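Carbohydrate kinase, FGGY (PDB 3IFR) probably phosphorylates D-xylulose, as a xylulose kinase of the FGGY family of carbohydrate kinases. Local coordinates at residues Ala336-Tyr346 with Tyr478-Tyr489; Ala125-Gly133 with Lys279-Asp287. One frame throughout, in Å; residues are numbered along the deposited sequence.

Contact 1: residues Ala336-Tyr346 with Tyr478-Tyr489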
loop_
_atom_site.group_PDB
_atom_site.type_symbol
_atom_site.label_atom_id
_atom_site.label_comp_id
_atom_site.label_asym_id
_atom_site.label_seq_id
_atom_site.Cartn_x
_atom_site.Cartn_y
_atom_site.Cartn_z
ATOM N N ALA A 336 8.851 3.992 -30.173
ATOM C CA ALA A 336 8.708 4.801 -28.976
ATOM C C ALA A 336 7.967 6.093 -29.286
ATOM O O ALA A 336 8.326 6.775 -30.223
ATOM C CB ALA A 336 10.094 5.130 -28.418
ATOM N N GLY A 337 6.954 6.446 -28.482
ATOM C CA GLY A 337 6.177 7.651 -28.719
ATOM C C GLY A 337 4.944 7.371 -29.563
ATOM O O GLY A 337 4.067 8.223 -29.707
ATOM N N ALA A 338 4.880 6.169 -30.129
ATOM C CA ALA A 338 3.714 5.718 -30.904
ATOM C C ALA A 338 3.257 6.647 -32.017
ATOM O O ALA A 338 2.090 6.721 -32.314
ATOM C CB ALA A 338 2.563 5.417 -29.985
ATOM N N ASP A 339 4.183 7.354 -32.649
ATOM C CA ASP A 339 3.853 8.119 -33.859
ATOM C C ASP A 339 2.915 9.262 -33.536
ATOM O O ASP A 339 1.948 9.494 -34.260
ATOM C CB ASP A 339 3.227 7.200 -34.928
ATOM C CG ASP A 339 4.277 6.400 -35.709
ATOM O OD1 ASP A 339 5.077 7.022 -36.441
ATOM O OD2 ASP A 339 4.307 5.156 -35.605
ATOM N N GLY A 340 3.185 9.958 -32.432
ATOM C CA GLY A 340 2.442 11.167 -32.116
ATOM C C GLY A 340 1.193 10.973 -31.279
ATOM O O GLY A 340 0.484 11.932 -30.989
ATOM N N LEU A 341 0.921 9.737 -30.881
ATOM C CA LEU A 341 -0.151 9.447 -29.946
ATOM C C LEU A 341 0.263 9.999 -28.590
ATOM O O LEU A 341 1.435 9.890 -28.213
ATOM C CB LEU A 341 -0.366 7.941 -29.826
ATOM C CG LEU A 341 -1.371 7.321 -30.793
ATOM C CD1 LEU A 341 -1.757 5.914 -30.382
ATOM C CD2 LEU A 341 -2.591 8.174 -30.745
ATOM N N VAL A 342 -0.680 10.606 -27.869
ATOM C CA VAL A 342 -0.420 11.014 -26.497
ATOM C C VAL A 342 -1.617 10.631 -25.672
ATOM O O VAL A 342 -2.718 11.049 -25.984
ATOM C CB VAL A 342 -0.227 12.541 -26.369
ATOM C CG1 VAL A 342 0.232 12.889 -24.968
ATOM C CG2 VAL A 342 0.762 13.044 -27.390
ATOM N N CYS A 343 -1.406 9.862 -24.611
ATOM C CA CYS A 343 -2.493 9.438 -23.735
ATOM C C CYS A 343 -2.393 9.993 -22.283
ATOM O O CYS A 343 -1.322 9.973 -21.667
ATOM C CB CYS A 343 -2.583 7.908 -23.754
ATOM S SG CYS A 343 -3.467 7.119 -22.413
ATOM N N LEU A 344 -3.504 10.517 -21.762
ATOM C CA LEU A 344 -3.638 10.750 -20.340
ATOM C C LEU A 344 -4.388 9.578 -19.736
ATOM O O LEU A 344 -5.516 9.290 -20.132
ATOM C CB LEU A 344 -4.427 12.025 -20.092
ATOM C CG LEU A 344 -3.768 13.274 -20.645
ATOM C CD1 LEU A 344 -4.735 14.418 -20.532
ATOM C CD2 LEU A 344 -2.457 13.577 -19.893
ATOM N N PRO A 345 -3.789 8.912 -18.740
ATOM C CA PRO A 345 -4.349 7.651 -18.229
ATOM C C PRO A 345 -5.202 7.807 -16.983
ATOM O O PRO A 345 -5.103 6.953 -16.100
ATOM C CB PRO A 345 -3.097 6.863 -17.837
ATOM C CG PRO A 345 -1.995 7.944 -17.650
ATOM C CD PRO A 345 -2.534 9.273 -18.060
ATOM N N TYR A 346 -6.039 8.836 -16.908
ATOM C CA TYR A 346 -6.849 9.070 -15.708
ATOM C C TYR A 346 -8.329 8.608 -15.798
ATOM O O TYR A 346 -9.275 9.417 -15.725
ATOM C CB TYR A 346 -6.713 10.537 -15.294
ATOM C CG TYR A 346 -5.275 11.046 -15.367
ATOM C CD1 TYR A 346 -4.241 10.365 -14.731
ATOM C CD2 TYR A 346 -4.958 12.199 -16.076
ATOM C CE1 TYR A 346 -2.935 10.821 -14.794
ATOM C CE2 TYR A 346 -3.652 12.659 -16.158
ATOM C CZ TYR A 346 -2.644 11.967 -15.516
ATOM O OH TYR A 346 -1.347 12.432 -15.584
ATOM N N TYR A 478 11.369 10.109 -25.174
ATOM C CA TYR A 478 10.507 10.043 -23.997
ATOM C C TYR A 478 10.468 11.360 -23.195
ATOM O O TYR A 478 9.438 11.682 -22.594
ATOM C CB TYR A 478 10.787 8.823 -23.121
ATOM C CG TYR A 478 10.206 7.565 -23.709
ATOM C CD1 TYR A 478 8.877 7.514 -24.074
ATOM C CD2 TYR A 478 10.982 6.426 -23.901
ATOM C CE1 TYR A 478 8.321 6.374 -24.639
ATOM C CE2 TYR A 478 10.435 5.289 -24.445
ATOM C CZ TYR A 478 9.106 5.271 -24.821
ATOM O OH TYR A 478 8.534 4.131 -25.351
ATOM N N ASP A 479 11.568 12.119 -23.224
ATOM C CA ASP A 479 11.582 13.451 -22.660
ATOM C C ASP A 479 10.531 14.358 -23.306
ATOM O O ASP A 479 9.780 15.059 -22.586
ATOM C CB ASP A 479 12.957 14.093 -22.796
ATOM C CG ASP A 479 13.893 13.722 -21.650
ATOM O OD1 ASP A 479 13.397 13.366 -20.561
ATOM O OD2 ASP A 479 15.122 13.792 -21.832
ATOM N N ARG A 480 10.505 14.369 -24.641
ATOM C CA ARG A 480 9.518 15.132 -25.391
ATOM C C ARG A 480 8.122 14.577 -25.146
ATOM O O ARG A 480 7.160 15.341 -25.027
ATOM C CB ARG A 480 9.800 15.100 -26.886
ATOM C CG ARG A 480 10.971 15.987 -27.340
ATOM C CD ARG A 480 11.161 16.011 -28.889
ATOM N NE ARG A 480 12.293 15.190 -29.348
ATOM C CZ ARG A 480 12.170 14.111 -30.122
ATOM N NH1 ARG A 480 13.249 13.414 -30.476
ATOM N NH2 ARG A 480 10.966 13.722 -30.539
ATOM N N LEU A 481 7.989 13.254 -25.064
ATOM C CA LEU A 481 6.653 12.689 -24.757
ATOM C C LEU A 481 6.222 13.191 -23.408
ATOM O O LEU A 481 5.085 13.661 -23.258
ATOM C CB LEU A 481 6.597 11.169 -24.791
ATOM C CG LEU A 481 5.175 10.607 -24.835
ATOM C CD1 LEU A 481 4.437 11.173 -26.005
ATOM C CD2 LEU A 481 5.204 9.082 -24.911
ATOM N N TYR A 482 7.149 13.143 -22.449
ATOM C CA TYR A 482 6.885 13.637 -21.091
ATOM C C TYR A 482 6.429 15.087 -21.119
ATOM O O TYR A 482 5.449 15.462 -20.462
ATOM C CB TYR A 482 8.113 13.521 -20.210
ATOM C CG TYR A 482 7.803 13.893 -18.803
ATOM C CD1 TYR A 482 7.095 13.018 -17.992
ATOM C CD2 TYR A 482 8.172 15.127 -18.277
ATOM C CE1 TYR A 482 6.773 13.344 -16.680
ATOM C CE2 TYR A 482 7.865 15.467 -16.961
ATOM C CZ TYR A 482 7.168 14.568 -16.160
ATOM O OH TYR A 482 6.830 14.858 -14.838
ATOM N N ARG A 483 7.125 15.893 -21.905
ATOM C CA ARG A 483 6.762 17.292 -22.056
ATOM C C ARG A 483 5.348 17.358 -22.669
ATOM O O ARG A 483 4.480 18.098 -22.176
ATOM C CB ARG A 483 7.833 18.018 -22.877
ATOM C CG ARG A 483 7.370 19.174 -23.758
ATOM C CD ARG A 483 8.488 19.618 -24.762
ATOM N NE ARG A 483 7.942 20.241 -25.980
ATOM C CZ ARG A 483 7.510 19.572 -27.061
ATOM N NH1 ARG A 483 7.559 18.238 -27.105
ATOM N NH2 ARG A 483 7.029 20.237 -28.119
ATOM N N ASP A 484 5.081 16.539 -23.688
ATOM C CA ASP A 484 3.725 16.508 -24.255
ATOM C C ASP A 484 2.622 16.109 -23.265
ATOM O O ASP A 484 1.602 16.742 -23.193
ATOM C CB ASP A 484 3.659 15.595 -25.463
ATOM C CG ASP A 484 4.304 16.210 -26.663
ATOM O OD1 ASP A 484 4.946 17.279 -26.502
ATOM O OD2 ASP A 484 4.159 15.634 -27.761
ATOM N N PHE A 485 2.841 15.025 -22.545
ATOM C CA PHE A 485 1.923 14.497 -21.576
ATOM C C PHE A 485 1.556 15.602 -20.576
ATOM O O PHE A 485 0.381 15.862 -20.294
ATOM C CB PHE A 485 2.679 13.339 -20.925
ATOM C CG PHE A 485 2.098 12.822 -19.670
ATOM C CD1 PHE A 485 1.168 11.801 -19.701
ATOM C CD2 PHE A 485 2.577 13.269 -18.450
ATOM C CE1 PHE A 485 0.668 11.291 -18.544
ATOM C CE2 PHE A 485 2.075 12.756 -17.264
ATOM C CZ PHE A 485 1.112 11.778 -17.302
ATOM N N SER A 486 2.574 16.263 -20.058
ATOM C CA SER A 486 2.409 17.365 -19.125
ATOM C C SER A 486 1.617 18.520 -19.707
ATOM O O SER A 486 0.777 19.074 -19.037
ATOM C CB SER A 486 3.783 17.894 -18.695
ATOM O OG SER A 486 4.224 17.143 -17.588
ATOM N N ALA A 487 1.918 18.891 -20.940
ATOM C CA ALA A 487 1.239 19.976 -21.598
ATOM C C ALA A 487 -0.173 19.567 -22.039
ATOM O O ALA A 487 -1.068 20.431 -22.144
ATOM C CB ALA A 487 2.054 20.455 -22.790
ATOM N N LEU A 488 -0.389 18.278 -22.290
ATOM C CA LEU A 488 -1.734 17.806 -22.616
ATOM C C LEU A 488 -2.637 18.087 -21.405
ATOM O O LEU A 488 -3.646 18.766 -21.521
ATOM C CB LEU A 488 -1.753 16.330 -23.001
ATOM C CG LEU A 488 -3.126 15.804 -23.453
ATOM C CD1 LEU A 488 -3.869 16.777 -24.396
ATOM C CD2 LEU A 488 -2.957 14.427 -24.109
ATOM N N TYR A 489 -2.202 17.628 -20.234
ATOM C CA TYR A 489 -2.955 17.803 -19.003
ATOM C C TYR A 489 -3.178 19.246 -18.590
ATOM O O TYR A 489 -4.281 19.620 -18.188
ATOM C CB TYR A 489 -2.272 17.094 -17.862
ATOM C CG TYR A 489 -3.039 17.213 -16.604
ATOM C CD1 TYR A 489 -4.296 16.646 -16.493
ATOM C CD2 TYR A 489 -2.531 17.918 -15.525
ATOM C CE1 TYR A 489 -5.026 16.741 -15.333
ATOM C CE2 TYR A 489 -3.255 18.031 -14.353
ATOM C CZ TYR A 489 -4.503 17.435 -14.261
ATOM O OH TYR A 489 -5.240 17.546 -13.102
#
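L344 reaches across to three residues of the helix: F485, L488 and Y489. Its CB leaves the strand at a slant, and the branches close the gap. With CG anti to the carbonyl carbon (chi1 -62°), CG comes within 3.7 Å of L488 CD2. From there CD1 lies on L488 CG at 3.6 Å. CD2, the other branch, meets F485 O at 3.7 Å, then F485 CD1 and Y489 CB. V342 extends this apolar seam. Its CG1 meets L488 CD2 at 3.6 Å, and the two side chains run alongside each other, head to tail. The edge of the F485 ring meets C343 O, in its plane and 3.7 Å from F485 CD1, and P345 CD. Y346 OH approaches F485 CZ obliquely. With an alanine in place of F485, a gap is likely to open beside L344 and P345, and the Y346 ring to lose one of its neighbours. That ring points its edge at the face of Y489, an offset edge-to-face pair with planes at 76°. At the other end A336 CB touches Y478 OH at 3.6 Å. This hydroxyl is hydrogen-bonded to E381 and R377. No hydrogen bond joins the two segments. Strand 342-344 pairs with strand 362-364 and crosses the segment 478-489 of helix 475-496 at -51°, while helix 372-397 touches L341 and L481.

Contact 2: residues Ala125-Gly133 with Lys279-Asp287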
loop_
_atom_site.group_PDB
_atom_site.type_symbol
_atom_site.label_atom_id
_atom_site.label_comp_id
_atom_site.label_asym_id
_atom_site.label_seq_id
_atom_site.Cartn_x
_atom_site.Cartn_y
_atom_site.Cartn_z
ATOM N N ALA A 125 -1.856 23.260 6.321
ATOM C CA ALA A 125 -1.224 23.200 7.612
ATOM C C ALA A 125 -1.386 21.771 8.110
ATOM O O ALA A 125 -0.459 21.185 8.661
ATOM C CB ALA A 125 -1.874 24.185 8.554
ATOM N N PHE A 126 -2.571 21.206 7.884
ATOM C CA PHE A 126 -2.887 19.860 8.350
ATOM C C PHE A 126 -1.989 18.827 7.665
ATOM O O PHE A 126 -1.408 17.937 8.323
ATOM C CB PHE A 126 -4.350 19.522 8.068
ATOM C CG PHE A 126 -4.729 18.144 8.500
ATOM C CD1 PHE A 126 -4.463 17.052 7.694
ATOM C CD2 PHE A 126 -5.318 17.930 9.723
ATOM C CE1 PHE A 126 -4.796 15.775 8.102
ATOM C CE2 PHE A 126 -5.651 16.657 10.137
ATOM C CZ PHE A 126 -5.398 15.574 9.325
ATOM N N LEU A 127 -1.903 18.936 6.341
ATOM C CA LEU A 127 -1.115 17.997 5.554
ATOM C C LEU A 127 0.389 18.153 5.897
ATOM O O LEU A 127 1.122 17.159 5.979
ATOM C CB LEU A 127 -1.446 18.152 4.068
ATOM C CG LEU A 127 -0.895 17.292 2.918
ATOM C CD1 LEU A 127 0.096 18.100 2.113
ATOM C CD2 LEU A 127 -0.253 15.978 3.361
ATOM N N ALA A 128 0.831 19.382 6.169
ATOM C CA ALA A 128 2.213 19.620 6.622
ATOM C C ALA A 128 2.421 19.076 8.013
ATOM O O ALA A 128 3.529 18.918 8.484
ATOM C CB ALA A 128 2.546 21.104 6.618
ATOM N N ARG A 129 1.345 18.812 8.698
ATOM C CA ARG A 129 1.502 18.432 10.072
ATOM C C ARG A 129 1.538 16.919 10.228
ATOM O O ARG A 129 2.338 16.382 10.983
ATOM C CB ARG A 129 0.352 19.019 10.861
ATOM C CG ARG A 129 0.382 18.694 12.283
ATOM C CD ARG A 129 -0.282 19.838 12.960
ATOM N NE ARG A 129 -0.144 19.735 14.386
ATOM C CZ ARG A 129 -1.171 19.595 15.202
ATOM N NH1 ARG A 129 -2.396 19.565 14.705
ATOM N NH2 ARG A 129 -0.967 19.508 16.504
ATOM N N THR A 130 0.642 16.236 9.533
ATOM C CA THR A 130 0.514 14.806 9.669
ATOM C C THR A 130 1.122 14.115 8.446
ATOM O O THR A 130 1.140 12.892 8.369
ATOM C CB THR A 130 -0.941 14.444 9.654
ATOM O OG1 THR A 130 -1.433 14.701 8.335
ATOM C CG2 THR A 130 -1.701 15.322 10.628
ATOM N N GLY A 131 1.574 14.911 7.482
ATOM C CA GLY A 131 2.068 14.390 6.222
ATOM C C GLY A 131 1.041 13.626 5.400
ATOM O O GLY A 131 1.387 12.924 4.458
ATOM N N ASN A 132 -0.222 13.771 5.756
ATOM C CA ASN A 132 -1.331 13.125 5.047
ATOM C C ASN A 132 -2.455 14.136 4.870
ATOM O O ASN A 132 -2.570 15.053 5.678
ATOM C CB ASN A 132 -1.829 11.944 5.854
ATOM C CG ASN A 132 -0.890 10.782 5.779
ATOM O OD1 ASN A 132 -1.082 9.872 4.969
ATOM N ND2 ASN A 132 0.188 10.833 6.570
ATOM N N GLY A 133 -3.271 13.981 3.833
ATOM C CA GLY A 133 -4.219 15.009 3.474
ATOM C C GLY A 133 -5.568 14.818 4.133
ATOM O O GLY A 133 -5.872 13.760 4.694
ATOM N N LYS A 279 8.853 14.881 4.783
ATOM C CA LYS A 279 8.459 16.138 4.192
ATOM C C LYS A 279 7.219 15.832 3.413
ATOM O O LYS A 279 7.235 15.220 2.311
ATOM C CB LYS A 279 9.573 16.720 3.311
ATOM C CG LYS A 279 9.395 18.178 2.896
ATOM C CD LYS A 279 10.659 18.695 2.179
ATOM C CE LYS A 279 10.624 20.205 1.898
ATOM N NZ LYS A 279 11.314 20.580 0.594
ATOM N N SER A 280 6.126 16.202 4.059
ATOM C CA SER A 280 4.805 16.008 3.521
ATOM C C SER A 280 4.796 16.655 2.160
ATOM O O SER A 280 5.679 17.435 1.835
ATOM C CB SER A 280 3.805 16.711 4.438
ATOM O OG SER A 280 4.398 17.872 5.002
ATOM N N ASP A 281 3.791 16.345 1.368
ATOM C CA ASP A 281 3.558 17.120 0.180
ATOM C C ASP A 281 2.185 16.776 -0.393
ATOM O O ASP A 281 1.790 15.595 -0.461
ATOM C CB ASP A 281 4.668 16.900 -0.817
ATOM C CG ASP A 281 4.525 17.781 -2.067
ATOM O OD1 ASP A 281 5.271 18.805 -2.153
ATOM O OD2 ASP A 281 3.671 17.445 -2.951
ATOM N N PRO A 282 1.436 17.826 -0.781
ATOM C CA PRO A 282 0.085 17.762 -1.345
ATOM C C PRO A 282 -0.054 16.629 -2.328
ATOM O O PRO A 282 -1.159 16.277 -2.724
ATOM C CB PRO A 282 -0.021 19.085 -2.115
ATOM C CG PRO A 282 0.858 20.026 -1.353
ATOM C CD PRO A 282 1.978 19.203 -0.793
ATOM N N ARG A 283 1.065 16.067 -2.737
ATOM C CA ARG A 283 1.080 15.242 -3.940
ATOM C C ARG A 283 1.246 13.754 -3.613
ATOM O O ARG A 283 0.891 12.886 -4.414
ATOM C CB ARG A 283 2.198 15.754 -4.875
ATOM C CG ARG A 283 1.959 17.184 -5.379
ATOM C CD ARG A 283 3.173 17.827 -6.072
ATOM N NE ARG A 283 4.043 18.488 -5.108
ATOM C CZ ARG A 283 5.225 19.042 -5.391
ATOM N NH1 ARG A 283 5.925 19.618 -4.427
ATOM N NH2 ARG A 283 5.719 19.032 -6.628
ATOM N N LEU A 284 1.742 13.492 -2.406
ATOM C CA LEU A 284 2.305 12.205 -2.007
ATOM C C LEU A 284 1.990 12.042 -0.530
ATOM O O LEU A 284 2.071 13.021 0.221
ATOM C CB LEU A 284 3.821 12.256 -2.163
ATOM C CG LEU A 284 4.305 12.241 -3.613
ATOM C CD1 LEU A 284 5.804 12.474 -3.681
ATOM C CD2 LEU A 284 3.939 10.927 -4.299
ATOM N N TYR A 285 1.626 10.842 -0.094
ATOM C CA TYR A 285 1.310 10.633 1.325
ATOM C C TYR A 285 2.531 10.139 2.106
ATOM O O TYR A 285 3.392 9.479 1.561
ATOM C CB TYR A 285 0.185 9.606 1.483
ATOM C CG TYR A 285 -0.660 9.381 0.226
ATOM C CD1 TYR A 285 -1.658 10.285 -0.139
ATOM C CD2 TYR A 285 -0.471 8.250 -0.589
ATOM C CE1 TYR A 285 -2.441 10.079 -1.291
ATOM C CE2 TYR A 285 -1.252 8.036 -1.733
ATOM C CZ TYR A 285 -2.225 8.960 -2.079
ATOM O OH TYR A 285 -2.995 8.772 -3.211
ATOM N N LEU A 286 2.573 10.410 3.395
ATOM C CA LEU A 286 3.681 9.969 4.187
ATOM C C LEU A 286 3.368 8.806 5.153
ATOM O O LEU A 286 2.239 8.654 5.637
ATOM C CB LEU A 286 4.265 11.175 4.910
ATOM C CG LEU A 286 5.610 11.117 5.614
ATOM C CD1 LEU A 286 6.829 10.791 4.694
ATOM C CD2 LEU A 286 5.803 12.439 6.333
ATOM N N ASP A 287 4.396 7.987 5.412
ATOM C CA ASP A 287 4.344 6.901 6.399
ATOM C C ASP A 287 5.718 6.835 7.029
ATOM O O ASP A 287 6.678 7.338 6.451
ATOM C CB ASP A 287 4.079 5.548 5.737
ATOM C CG ASP A 287 2.601 5.279 5.475
ATOM O OD1 ASP A 287 2.059 5.656 4.405
ATOM O OD2 ASP A 287 1.988 4.603 6.317
#
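G131 O accepts a hydrogen bond from L286 N at 3.0 Å, and the side chain of N132 adds a second link beside it. N132 ND2 donates to L286 O over 3.1 Å, with an N-H...O angle of 159°. The acceptor lies near the amide plane of N132. L286 thus uses both its backbone N and its backbone O in this contact. N132 CG stands anti to the carbonyl carbon (chi1 -75°), and this sends the amide toward the loop. N132 N also donates to T130 OG1 at 3.0 Å, which forms an ST turn. Around these bonds the packing is close. S280 CB sits 3.4 Å from G131 CA, tighter than usual for two carbons. A side chain on G131 would run into L286 CD2, and its phi is positive as well. S280 OG lies 3.2 Å from A128 CA. Further out, L127 CD1 rests on the ring of P282, 3.6 Å from CD. P282 belongs to the type I turn D281-L284. The arrangement is a helix end docked on a loop. Helix 123-130 belongs to the N-terminal FGGY region and the loop to the C-terminal one. This is consistent with a contact between the two actin-like halves of an FGGY kinase.

In the fold
The two contacts lie apart, with centres about 29 Å from each other, and share no helix or strand. Contact 1 is partly buried and lies about 27 Å from the centre of the chain. It packs a short strand and its flanking loops on helix 475-496 mainly through aliphatic and aromatic side chains, with no hydrogen bond between the segments. Contact 2 is more buried, about 16 Å from that centre. It buries less surface, and its polar links come from backbone groups and one amide. It probably links the N- and C-terminal family regions, whereas 336-346 belongs to the C-terminal one. Helix 372-397 neighbours both contacts, touching D281 and L284 in contact 2.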